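Local coordinates for regulatory Subunit of Protein Kinase A (cAMP-dependent) from Euglena gracilis (Euglena gracilis, PDB 6RSX) that binds cyclic AMP in two tandem cyclic nucleotide-binding domains and, as in other regulatory subunits of protein kinase A, probably controls a catalytic subunit, at residues A[83-88]-A[133-138]; A[211-216]-A[248-253]; A[72-77]-A[92-97]; A[181-186]-A[259-264]. All coordinates share one frame; numbering follows the deposited sequence.

Interaction 1 (A[83-88]-A[133-138]); sequences VIESGT and NVRLWA
V83 pairs with W137 and I84 with L136 as antiparallel strand neighbours, until a classic beta bulge places both E85 and S86 opposite R135. The carbonyl O of R135 takes two N-H groups from one face of its plane, E85 N at 2.7 Å and S86 N at 3.1 Å. Within the bulge, R135 N gives a bond to S86 O. The R135 side chain, bent at chi3 (-52°), lies alongside the bulge: NE points at S86 OG, 2.8 Å away and within the guanidinium plane. One face of that guanidinium carries the E85 carboxylate, its plane turned by just 18°; OE1 sits 3.3 Å from CZ, so the salt bridge is one of stacked charges without an N-H aimed at the oxygen. The extended E85 chain brings OE2 to W137 NE1 (3.0 Å), close to the indole plane, while NE1 meets the carboxylate from above its plane. On the face of I84 and L136 the contact is apolar, CG1 to CD2 3.9 Å. R34 of helix 29-39 forms a second salt bridge with E85, and this helix also packs on V83 and W137; F113 of strand 112-113 covers I84 and L136, while strand 61-65 flanks strand 134-140.

Interaction 2 (A[211-216]-A[248-253]); sequences GKMKVN and ATVVSE. With CMP (adenosine-3',5'-cyclic-monophosphate), chain C.
Four backbone hydrogen bonds tie the antiparallel strands 213-216 and 249-252 at the pairs K214-V251 and N216-T249, all with the donor in the carbonyl plane; K214 N to V251 O is 2.8 Å. A fifth, E253 N to K212 O, continues the ladder beyond S252. Apolar contacts fill the face of M213, V215 and V250. V250 CG1 presses on M213 CB at 3.5 Å, the side chains crossing at about a right angle, and the bend of M213 at chi2 (-76°) curls SD back over the S252 backbone. V215 CG1 meets the A248 methyl at 3.7 Å. Toward cyclic AMP, V215 CG2 touches C8 of the adenine (3.7 Å), V250 CG2 approaches O4' of the ribose (3.8 Å) and A248 O lies 3.5 Å from C5'. Charge gathers on the K214 side and at the loop end: extended K214 reaches past V251 to E253, with NZ 3.5 Å from OE2 in a loose salt bridge, while K212 CD runs alongside E253 CG. G236, E237 and V247 are among the residues that hydrogen-bond the nucleotide. The strands thus give the pocket a largely apolar wall that probably holds base and sugar by shape, with charge kept away.

Interaction 3 (A[72-77]-A[92-97]); sequences MKQYDE and LIQPNP. With CMP (adenosine-3',5'-cyclic-monophosphate), chain B.
The side-chain amide of Q74 stands in for a strand's peptide group, pairing with the backbone of Q94 through two hydrogen bonds. OE1 accepts from Q94 N at 2.8 Å and NE2 donates to Q94 O at 3.1 Å, each donor lying in the acceptor's carbonyl plane on a lone pair. The reach comes from an extended chain with CG anti to the backbone N (chi1 -169°), and the two bonds together fix the rotation of the amide. A water lies within bonding distance of both Q74 OE1 and Q94 OE1 but need not donate to both at once; another links Q74 O to Q94 OE1. Q94 NE2 donates to the A99 carbonyl, which helps set OE1 toward the waters. Next in the turn, Y75 lays its ring against P97, whose CG stands over one face 4.1 Å from the centroid, a CH-pi contact; CG of Q74 covers the opposite face, so the ring is sandwiched. The type II turn from K73 to D76 is closed by D76 N to K73 O. M72 and I93 touch cyclic AMP. The turn follows strand 70-72, the Q94 end prolongs strand 89-93, and strand 127-130 lies between the two strands.

Interaction 4 (A[181-186]-A[259-264]); sequences ADALQP and VSLDRE
L184 and L261 meet in the cupin-like beta-roll of the second cyclic nucleotide-binding domain, where helix 174-183 leads into the edge strand 185-189, which pairs antiparallel with strand 256-262. The tight part is apolar. L184 CD2 lies 3.6 Å from L261 CD2 and 3.9 Å from V259 CG2, bridging two residues of the strand, while the A183 methyl touches L261 CD2 at 3.7 Å. L163 of helix 149-165 and I207 also pack on L184. Two backbone bonds, Q185 N to S260 O (2.9 Å) and S260 N to Q185 O (2.8 Å), lock the register beside this cluster. The other side is looser. P186, at the exposed end, rests its CA 3.9 Å from V259 CG1, with Y159 of helix 149-165 packed on both. Q185 and S260 share the face opposite V259, where Q185 CB lies 3.7 Å from S260 OG. Q185 turns back on its own segment, bent at chi2 (-65°). Beyond L261 a water takes over, bridging A183 O and D262 N. The carbonyl at the helix end thus has two donors: that water, and Q185 NE2, 2.9 Å from A183 O and well above the carbonyl plane.

How the interactions relate
Interactions 1 and 3 belong to the first cyclic nucleotide-binding domain and interaction 2 to the second; interaction 4 is nearest the centre of the chain, where the helix leading into the second domain becomes its edge strand. Strands 80-84 and 89-93 are consecutive, so interactions 1 and 3 alternate along the sequence, whereas interaction 2 is nested within the loop closed by interaction 4. Interactions 1, 2 and 4 are partly buried antiparallel pairings; interaction 3 is a surface contact, where a side-chain amide and waters replace the strand ladder. Interactions 2 and 3 touch separate cyclic AMP molecules. Charge marks interactions 1 and 2, while leucine packing dominates interaction 4.

Interaction 1 (A[83-88]-A[133-138])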
# COMPACT_ATOMS: atom_id res chain seq x y z
N VAL A 83 0.01 12.54 8.66
CA VAL A 83 -1.12 11.99 7.87
C VAL A 83 -2.06 13.14 7.52
O VAL A 83 -2.43 13.94 8.38
CB VAL A 83 -1.87 10.88 8.64
CG1 VAL A 83 -2.98 10.22 7.74
CG2 VAL A 83 -0.92 9.80 9.16
N ILE A 84 -2.51 13.19 6.26
CA ILE A 84 -3.41 14.25 5.85
C ILE A 84 -4.82 13.95 6.37
O ILE A 84 -5.35 12.86 6.17
CB ILE A 84 -3.43 14.36 4.31
CG1 ILE A 84 -2.04 14.79 3.79
CG2 ILE A 84 -4.50 15.38 3.92
CD1 ILE A 84 -1.93 14.85 2.23
N GLU A 85 -5.44 14.95 7.00
CA GLU A 85 -6.84 14.88 7.38
C GLU A 85 -7.72 15.54 6.32
O GLU A 85 -8.71 14.94 5.87
CB GLU A 85 -7.06 15.55 8.74
CG GLU A 85 -8.53 15.41 9.22
CD GLU A 85 -8.67 15.99 10.64
OE1 GLU A 85 -8.12 17.09 10.90
OE2 GLU A 85 -9.27 15.30 11.50
N SER A 86 -7.36 16.75 5.88
CA SER A 86 -8.11 17.51 4.86
C SER A 86 -7.14 18.14 3.88
O SER A 86 -6.01 18.50 4.24
CB SER A 86 -8.88 18.70 5.45
OG SER A 86 -9.49 18.40 6.67
N GLY A 87 -7.59 18.31 2.63
CA GLY A 87 -6.81 19.03 1.65
C GLY A 87 -5.96 18.08 0.84
O GLY A 87 -5.92 16.88 1.07
N THR A 88 -5.23 18.65 -0.11
CA THR A 88 -4.28 17.87 -0.90
C THR A 88 -2.92 18.57 -0.85
O THR A 88 -2.83 19.77 -0.63
CB THR A 88 -4.71 17.68 -2.33
OG1 THR A 88 -4.72 18.96 -3.00
CG2 THR A 88 -6.15 16.96 -2.36
N ASN A 133 -5.88 24.68 1.49
CA ASN A 133 -5.63 24.64 2.93
C ASN A 133 -5.64 23.18 3.36
O ASN A 133 -6.44 22.38 2.85
CB ASN A 133 -6.70 25.40 3.69
CG ASN A 133 -6.69 26.87 3.38
OD1 ASN A 133 -5.67 27.43 2.94
ND2 ASN A 133 -7.83 27.52 3.61
N VAL A 134 -4.77 22.83 4.29
CA VAL A 134 -4.59 21.44 4.67
C VAL A 134 -4.68 21.31 6.19
O VAL A 134 -4.21 22.19 6.95
CB VAL A 134 -3.25 20.88 4.13
CG1 VAL A 134 -2.88 19.56 4.81
CG2 VAL A 134 -3.25 20.71 2.59
N ARG A 135 -5.29 20.23 6.64
CA ARG A 135 -5.26 19.81 8.03
C ARG A 135 -4.51 18.49 8.11
O ARG A 135 -4.74 17.59 7.31
CB ARG A 135 -6.67 19.63 8.61
CG ARG A 135 -7.50 20.90 8.82
CD ARG A 135 -8.79 20.65 9.68
NE ARG A 135 -9.64 19.55 9.20
CZ ARG A 135 -10.63 19.01 9.91
NH1 ARG A 135 -10.90 19.48 11.14
NH2 ARG A 135 -11.34 18.01 9.41
N LEU A 136 -3.61 18.36 9.12
CA LEU A 136 -2.79 17.16 9.24
C LEU A 136 -2.84 16.68 10.69
O LEU A 136 -3.05 17.48 11.61
CB LEU A 136 -1.30 17.46 8.93
CG LEU A 136 -0.93 18.25 7.67
CD1 LEU A 136 0.43 18.92 7.74
CD2 LEU A 136 -0.88 17.28 6.54
N TRP A 137 -2.61 15.38 10.88
CA TRP A 137 -2.24 14.83 12.19
C TRP A 137 -0.78 14.42 12.14
O TRP A 137 -0.33 13.85 11.15
CB TRP A 137 -3.15 13.64 12.53
CG TRP A 137 -4.53 14.06 12.96
CD1 TRP A 137 -5.71 14.04 12.21
CD2 TRP A 137 -4.88 14.56 14.23
NE1 TRP A 137 -6.76 14.51 12.98
CE2 TRP A 137 -6.28 14.82 14.22
CE3 TRP A 137 -4.16 14.78 15.41
CZ2 TRP A 137 -6.94 15.31 15.35
CZ3 TRP A 137 -4.81 15.27 16.51
CH2 TRP A 137 -6.19 15.53 16.49
N ALA A 138 -0.02 14.68 13.20
CA ALA A 138 1.42 14.48 13.15
C ALA A 138 1.89 13.69 14.36
O ALA A 138 1.31 13.79 15.44
CB ALA A 138 2.16 15.82 13.14
O HOH W 1 -12.05 17.21 6.47

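Interaction 2 (A[211-216]-A[248-253])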
# COMPACT_ATOMS: atom_id res chain seq x y z
N GLY A 211 5.13 -21.93 -4.81
CA GLY A 211 3.99 -22.81 -4.89
C GLY A 211 3.35 -22.81 -6.27
O GLY A 211 3.96 -22.47 -7.29
N LYS A 212 2.08 -23.18 -6.29
CA LYS A 212 1.41 -23.50 -7.56
C LYS A 212 -0.08 -23.36 -7.33
O LYS A 212 -0.58 -23.76 -6.27
CB LYS A 212 1.76 -24.92 -8.02
CG LYS A 212 1.06 -25.36 -9.32
CD LYS A 212 1.10 -26.88 -9.48
CE LYS A 212 1.96 -27.28 -10.66
NZ LYS A 212 3.34 -26.76 -10.48
N MET A 213 -0.78 -22.75 -8.28
CA MET A 213 -2.24 -22.63 -8.25
C MET A 213 -2.87 -23.25 -9.50
O MET A 213 -2.40 -23.03 -10.62
CB MET A 213 -2.72 -21.18 -8.19
CG MET A 213 -2.24 -20.38 -6.97
SD MET A 213 -3.14 -20.83 -5.50
CE MET A 213 -2.13 -19.94 -4.29
N LYS A 214 -3.96 -23.96 -9.31
CA LYS A 214 -4.82 -24.32 -10.45
C LYS A 214 -5.88 -23.24 -10.63
O LYS A 214 -6.45 -22.77 -9.65
CB LYS A 214 -5.49 -25.67 -10.21
CG LYS A 214 -4.57 -26.87 -10.29
CD LYS A 214 -5.43 -28.13 -10.19
CE LYS A 214 -4.63 -29.41 -10.38
NZ LYS A 214 -5.48 -30.63 -10.18
N VAL A 215 -6.15 -22.88 -11.89
CA VAL A 215 -7.24 -21.98 -12.27
C VAL A 215 -8.31 -22.85 -12.91
O VAL A 215 -8.08 -23.38 -14.00
CB VAL A 215 -6.78 -20.90 -13.25
CG1 VAL A 215 -7.90 -19.88 -13.50
CG2 VAL A 215 -5.52 -20.14 -12.67
N ASN A 216 -9.46 -22.97 -12.25
CA ASN A 216 -10.55 -23.85 -12.66
C ASN A 216 -11.79 -23.04 -13.02
O ASN A 216 -12.09 -22.02 -12.40
CB ASN A 216 -10.90 -24.83 -11.54
CG ASN A 216 -9.77 -25.76 -11.22
OD1 ASN A 216 -8.90 -26.02 -12.06
ND2 ASN A 216 -9.77 -26.30 -10.00
N ALA A 248 -13.23 -17.26 -12.34
CA ALA A 248 -12.61 -18.55 -12.16
C ALA A 248 -12.30 -18.79 -10.69
O ALA A 248 -12.26 -17.87 -9.87
CB ALA A 248 -11.34 -18.68 -13.02
N THR A 249 -12.06 -20.05 -10.38
CA THR A 249 -11.64 -20.46 -9.06
C THR A 249 -10.14 -20.70 -9.09
O THR A 249 -9.62 -21.33 -10.01
CB THR A 249 -12.41 -21.72 -8.65
OG1 THR A 249 -13.80 -21.39 -8.67
CG2 THR A 249 -12.01 -22.19 -7.26
N VAL A 250 -9.43 -20.13 -8.13
CA VAL A 250 -7.99 -20.35 -8.00
C VAL A 250 -7.76 -21.13 -6.71
O VAL A 250 -8.20 -20.70 -5.63
CB VAL A 250 -7.22 -19.02 -8.04
CG1 VAL A 250 -5.70 -19.27 -7.98
CG2 VAL A 250 -7.61 -18.23 -9.29
N VAL A 251 -7.08 -22.27 -6.83
CA VAL A 251 -6.95 -23.22 -5.73
C VAL A 251 -5.49 -23.66 -5.60
O VAL A 251 -4.82 -23.95 -6.60
CB VAL A 251 -7.90 -24.42 -5.95
CG1 VAL A 251 -7.52 -25.15 -7.22
CG2 VAL A 251 -7.89 -25.35 -4.76
N SER A 252 -4.98 -23.67 -4.38
CA SER A 252 -3.59 -24.04 -4.17
C SER A 252 -3.39 -25.52 -4.48
O SER A 252 -4.26 -26.36 -4.21
CB SER A 252 -3.17 -23.73 -2.72
OG SER A 252 -1.76 -23.87 -2.57
N GLU A 253 -2.25 -25.83 -5.10
CA GLU A 253 -1.84 -27.20 -5.39
C GLU A 253 -0.59 -27.43 -4.56
O GLU A 253 0.49 -26.91 -4.89
CB GLU A 253 -1.61 -27.40 -6.89
CG GLU A 253 -1.16 -28.81 -7.27
CD GLU A 253 -2.32 -29.74 -7.60
OE1 GLU A 253 -3.23 -29.92 -6.76
OE2 GLU A 253 -2.33 -30.29 -8.73
P CMP C . -10.49 -12.90 -11.34
O1P CMP C . -10.61 -11.65 -10.29
O2P CMP C . -11.58 -13.03 -12.33
O5' CMP C . -10.53 -14.24 -10.48
C5' CMP C . -10.01 -15.45 -11.05
C4' CMP C . -8.70 -15.13 -11.72
O4' CMP C . -8.07 -16.21 -12.42
C3' CMP C . -8.71 -14.04 -12.75
O3' CMP C . -9.06 -12.76 -12.23
C2' CMP C . -7.29 -14.13 -13.30
O2' CMP C . -6.40 -13.44 -12.41
C1' CMP C . -7.01 -15.65 -13.16
N9 CMP C . -6.83 -16.35 -14.43
C8 CMP C . -5.74 -17.06 -14.76
N7 CMP C . -5.94 -17.55 -15.98
C5 CMP C . -7.15 -17.15 -16.38
C6 CMP C . -7.82 -17.38 -17.56
N6 CMP C . -7.44 -18.13 -18.72
N1 CMP C . -9.02 -16.87 -17.76
C2 CMP C . -9.59 -16.11 -16.78
N3 CMP C . -8.92 -15.86 -15.61
C4 CMP C . -7.71 -16.40 -15.43

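Interaction 3 (A[72-77]-A[92-97])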
# COMPACT_ATOMS: atom_id res chain seq x y z
N MET A 72 7.08 20.74 4.54
CA MET A 72 8.49 20.41 4.66
C MET A 72 9.16 20.68 3.32
O MET A 72 8.52 20.66 2.27
CB MET A 72 8.72 18.97 5.07
CG MET A 72 8.14 17.91 4.05
SD MET A 72 8.46 16.21 4.60
CE MET A 72 7.48 16.17 6.08
N LYS A 73 10.46 20.97 3.38
CA LYS A 73 11.24 21.16 2.17
C LYS A 73 12.25 20.05 2.02
O LYS A 73 12.84 19.58 3.00
CB LYS A 73 11.95 22.52 2.17
CG LYS A 73 11.00 23.64 2.38
CD LYS A 73 11.16 24.68 1.29
CE LYS A 73 11.01 24.09 -0.12
NZ LYS A 73 11.30 25.14 -1.14
N GLN A 74 12.46 19.65 0.78
CA GLN A 74 13.49 18.67 0.46
C GLN A 74 14.80 19.12 1.11
O GLN A 74 15.08 20.30 1.17
CB GLN A 74 13.65 18.54 -1.04
CG GLN A 74 14.49 17.36 -1.45
CD GLN A 74 14.50 17.20 -2.96
OE1 GLN A 74 13.65 17.77 -3.62
NE2 GLN A 74 15.48 16.47 -3.51
N TYR A 75 15.57 18.14 1.54
CA TYR A 75 16.84 18.35 2.29
C TYR A 75 16.71 18.84 3.73
O TYR A 75 17.74 18.89 4.44
CB TYR A 75 17.77 19.30 1.50
CG TYR A 75 17.90 19.00 0.05
CD1 TYR A 75 18.51 17.81 -0.42
CD2 TYR A 75 17.45 19.91 -0.90
CE1 TYR A 75 18.60 17.55 -1.81
CE2 TYR A 75 17.55 19.65 -2.25
CZ TYR A 75 18.15 18.49 -2.70
OH TYR A 75 18.22 18.29 -4.06
N ASP A 76 15.52 19.22 4.21
CA ASP A 76 15.38 19.56 5.64
C ASP A 76 15.79 18.39 6.56
O ASP A 76 15.65 17.22 6.21
CB ASP A 76 13.94 19.91 6.02
CG ASP A 76 13.45 21.29 5.55
OD1 ASP A 76 14.30 22.12 5.13
OD2 ASP A 76 12.19 21.51 5.65
N GLU A 77 16.26 18.72 7.77
CA GLU A 77 16.34 17.67 8.79
C GLU A 77 14.94 17.18 9.17
O GLU A 77 14.04 18.00 9.35
CB GLU A 77 17.06 18.23 10.04
CG GLU A 77 17.02 17.29 11.22
CD GLU A 77 17.74 17.89 12.46
OE1 GLU A 77 17.84 19.13 12.57
OE2 GLU A 77 18.10 17.11 13.33
N LEU A 92 7.03 17.33 -4.45
CA LEU A 92 7.95 17.97 -5.40
C LEU A 92 9.37 17.50 -5.11
O LEU A 92 9.80 17.48 -3.96
CB LEU A 92 7.88 19.50 -5.27
CG LEU A 92 6.47 20.07 -5.43
CD1 LEU A 92 6.29 21.34 -4.68
CD2 LEU A 92 6.30 20.33 -6.89
N ILE A 93 10.10 17.12 -6.15
CA ILE A 93 11.46 16.62 -5.96
C ILE A 93 12.41 17.34 -6.92
O ILE A 93 12.20 17.34 -8.13
CB ILE A 93 11.56 15.10 -6.12
CG1 ILE A 93 10.62 14.41 -5.11
CG2 ILE A 93 13.05 14.63 -5.96
CD1 ILE A 93 10.53 12.87 -5.30
N GLN A 94 13.47 17.94 -6.36
CA GLN A 94 14.53 18.53 -7.16
C GLN A 94 15.59 17.48 -7.44
O GLN A 94 15.89 16.64 -6.58
CB GLN A 94 15.22 19.67 -6.36
CG GLN A 94 14.28 20.78 -5.95
CD GLN A 94 14.84 21.51 -4.78
OE1 GLN A 94 14.35 21.35 -3.66
NE2 GLN A 94 15.88 22.31 -5.01
N PRO A 95 16.25 17.58 -8.59
CA PRO A 95 17.36 16.66 -8.88
C PRO A 95 18.63 17.04 -8.15
O PRO A 95 19.52 16.21 -8.00
CB PRO A 95 17.55 16.82 -10.39
CG PRO A 95 17.03 18.17 -10.69
CD PRO A 95 15.88 18.39 -9.76
N ASN A 96 18.70 18.27 -7.70
CA ASN A 96 19.80 18.74 -6.86
C ASN A 96 19.42 20.09 -6.29
O ASN A 96 18.47 20.73 -6.79
CB ASN A 96 21.09 18.83 -7.66
CG ASN A 96 21.01 19.85 -8.78
OD1 ASN A 96 20.97 21.05 -8.54
ND2 ASN A 96 20.98 19.37 -10.01
N PRO A 97 20.16 20.58 -5.28
CA PRO A 97 19.70 21.77 -4.55
C PRO A 97 19.70 23.01 -5.40
O PRO A 97 19.00 23.98 -5.07
CB PRO A 97 20.71 21.88 -3.36
CG PRO A 97 21.22 20.44 -3.17
CD PRO A 97 21.28 19.90 -4.60
P CMP B . 10.85 12.11 3.84
O1P CMP B . 11.04 12.08 5.40
O2P CMP B . 11.96 11.94 2.89
O5' CMP B . 10.23 13.54 3.44
C5' CMP B . 9.56 13.72 2.20
C4' CMP B . 8.53 12.63 2.10
O4' CMP B . 7.82 12.59 0.85
C3' CMP B . 9.13 11.24 2.16
O3' CMP B . 9.65 10.96 3.44
C2' CMP B . 7.96 10.36 1.73
O2' CMP B . 7.14 10.10 2.85
C1' CMP B . 7.21 11.30 0.75
N9 CMP B . 7.29 10.90 -0.65
C8 CMP B . 6.21 10.81 -1.51
N7 CMP B . 6.65 10.48 -2.71
C5 CMP B . 7.98 10.32 -2.60
C6 CMP B . 8.87 9.95 -3.57
N6 CMP B . 8.69 9.62 -4.96
N1 CMP B . 10.15 9.81 -3.30
C2 CMP B . 10.57 10.09 -2.03
N3 CMP B . 9.69 10.46 -1.03
C4 CMP B . 8.38 10.58 -1.34
O HOH W 2 11.92 20.07 -3.56
O HOH W 3 14.39 22.31 -1.05
O HOH W 4 18.72 15.95 -4.85

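Interaction 4 (A[181-186]-A[259-264])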
# COMPACT_ATOMS: atom_id res chain seq x y z
N ALA A 181 5.63 -2.56 -0.68
CA ALA A 181 6.01 -3.43 0.42
C ALA A 181 5.15 -3.18 1.65
O ALA A 181 4.76 -4.13 2.33
CB ALA A 181 7.49 -3.25 0.75
N ASP A 182 4.91 -1.90 2.01
CA ASP A 182 4.06 -1.63 3.17
C ASP A 182 2.72 -2.34 3.05
O ASP A 182 2.18 -2.87 4.03
CB ASP A 182 3.79 -0.12 3.31
CG ASP A 182 5.05 0.71 3.60
OD1 ASP A 182 6.06 0.15 4.07
OD2 ASP A 182 5.00 1.94 3.38
N ALA A 183 2.14 -2.29 1.85
CA ALA A 183 0.76 -2.71 1.62
C ALA A 183 0.60 -4.22 1.49
O ALA A 183 -0.44 -4.76 1.87
CB ALA A 183 0.21 -2.04 0.36
N LEU A 184 1.62 -4.93 1.00
CA LEU A 184 1.48 -6.37 0.75
C LEU A 184 1.29 -7.16 2.05
O LEU A 184 1.96 -6.93 3.06
CB LEU A 184 2.69 -6.89 -0.03
CG LEU A 184 2.79 -6.41 -1.47
CD1 LEU A 184 4.16 -6.72 -2.02
CD2 LEU A 184 1.67 -7.09 -2.34
N GLN A 185 0.36 -8.12 2.03
CA GLN A 185 0.07 -8.95 3.19
C GLN A 185 0.46 -10.40 2.91
O GLN A 185 -0.02 -10.97 1.92
CB GLN A 185 -1.43 -8.86 3.52
CG GLN A 185 -1.93 -7.44 3.67
CD GLN A 185 -1.30 -6.77 4.87
OE1 GLN A 185 -1.24 -7.35 5.95
NE2 GLN A 185 -0.82 -5.54 4.68
N PRO A 186 1.28 -11.04 3.74
CA PRO A 186 1.63 -12.44 3.50
C PRO A 186 0.44 -13.36 3.74
O PRO A 186 -0.35 -13.14 4.67
CB PRO A 186 2.75 -12.71 4.50
CG PRO A 186 2.47 -11.72 5.61
CD PRO A 186 1.99 -10.49 4.92
N VAL A 259 1.56 -13.10 -1.42
CA VAL A 259 1.24 -11.84 -0.76
C VAL A 259 0.03 -11.27 -1.48
O VAL A 259 -0.18 -11.51 -2.68
CB VAL A 259 2.42 -10.83 -0.75
CG1 VAL A 259 3.44 -11.21 0.31
CG2 VAL A 259 3.06 -10.78 -2.13
N SER A 260 -0.77 -10.51 -0.74
CA SER A 260 -2.01 -10.00 -1.28
C SER A 260 -2.16 -8.50 -1.05
O SER A 260 -1.54 -7.90 -0.15
CB SER A 260 -3.21 -10.72 -0.67
OG SER A 260 -3.31 -10.45 0.71
N LEU A 261 -2.99 -7.90 -1.89
CA LEU A 261 -3.48 -6.54 -1.72
C LEU A 261 -4.99 -6.60 -1.59
O LEU A 261 -5.66 -7.25 -2.42
CB LEU A 261 -3.11 -5.65 -2.90
CG LEU A 261 -1.65 -5.39 -3.20
CD1 LEU A 261 -1.56 -4.53 -4.45
CD2 LEU A 261 -1.00 -4.66 -1.97
N ASP A 262 -5.54 -5.92 -0.57
CA ASP A 262 -6.99 -5.86 -0.50
C ASP A 262 -7.52 -4.85 -1.51
O ASP A 262 -6.77 -4.09 -2.12
CB ASP A 262 -7.45 -5.57 0.94
CG ASP A 262 -7.18 -4.13 1.40
OD1 ASP A 262 -6.90 -3.24 0.57
OD2 ASP A 262 -7.23 -3.90 2.63
N ARG A 263 -8.84 -4.88 -1.73
CA ARG A 263 -9.43 -4.07 -2.80
C ARG A 263 -9.00 -2.60 -2.72
O ARG A 263 -8.65 -1.98 -3.74
CB ARG A 263 -10.95 -4.17 -2.76
CG ARG A 263 -11.61 -3.26 -3.75
CD ARG A 263 -13.13 -3.31 -3.66
NE ARG A 263 -13.65 -4.67 -3.76
CZ ARG A 263 -14.07 -5.24 -4.89
NH1 ARG A 263 -14.55 -6.48 -4.87
NH2 ARG A 263 -14.01 -4.58 -6.05
N GLU A 264 -9.07 -2.02 -1.52
CA GLU A 264 -8.72 -0.61 -1.33
C GLU A 264 -7.27 -0.33 -1.71
O GLU A 264 -6.97 0.64 -2.43
CB GLU A 264 -9.01 -0.21 0.12
CG GLU A 264 -8.82 1.27 0.44
CD GLU A 264 -9.01 1.59 1.94
OE1 GLU A 264 -8.95 0.69 2.79
OE2 GLU A 264 -9.23 2.77 2.28
O HOH W 5 -3.21 -5.01 1.52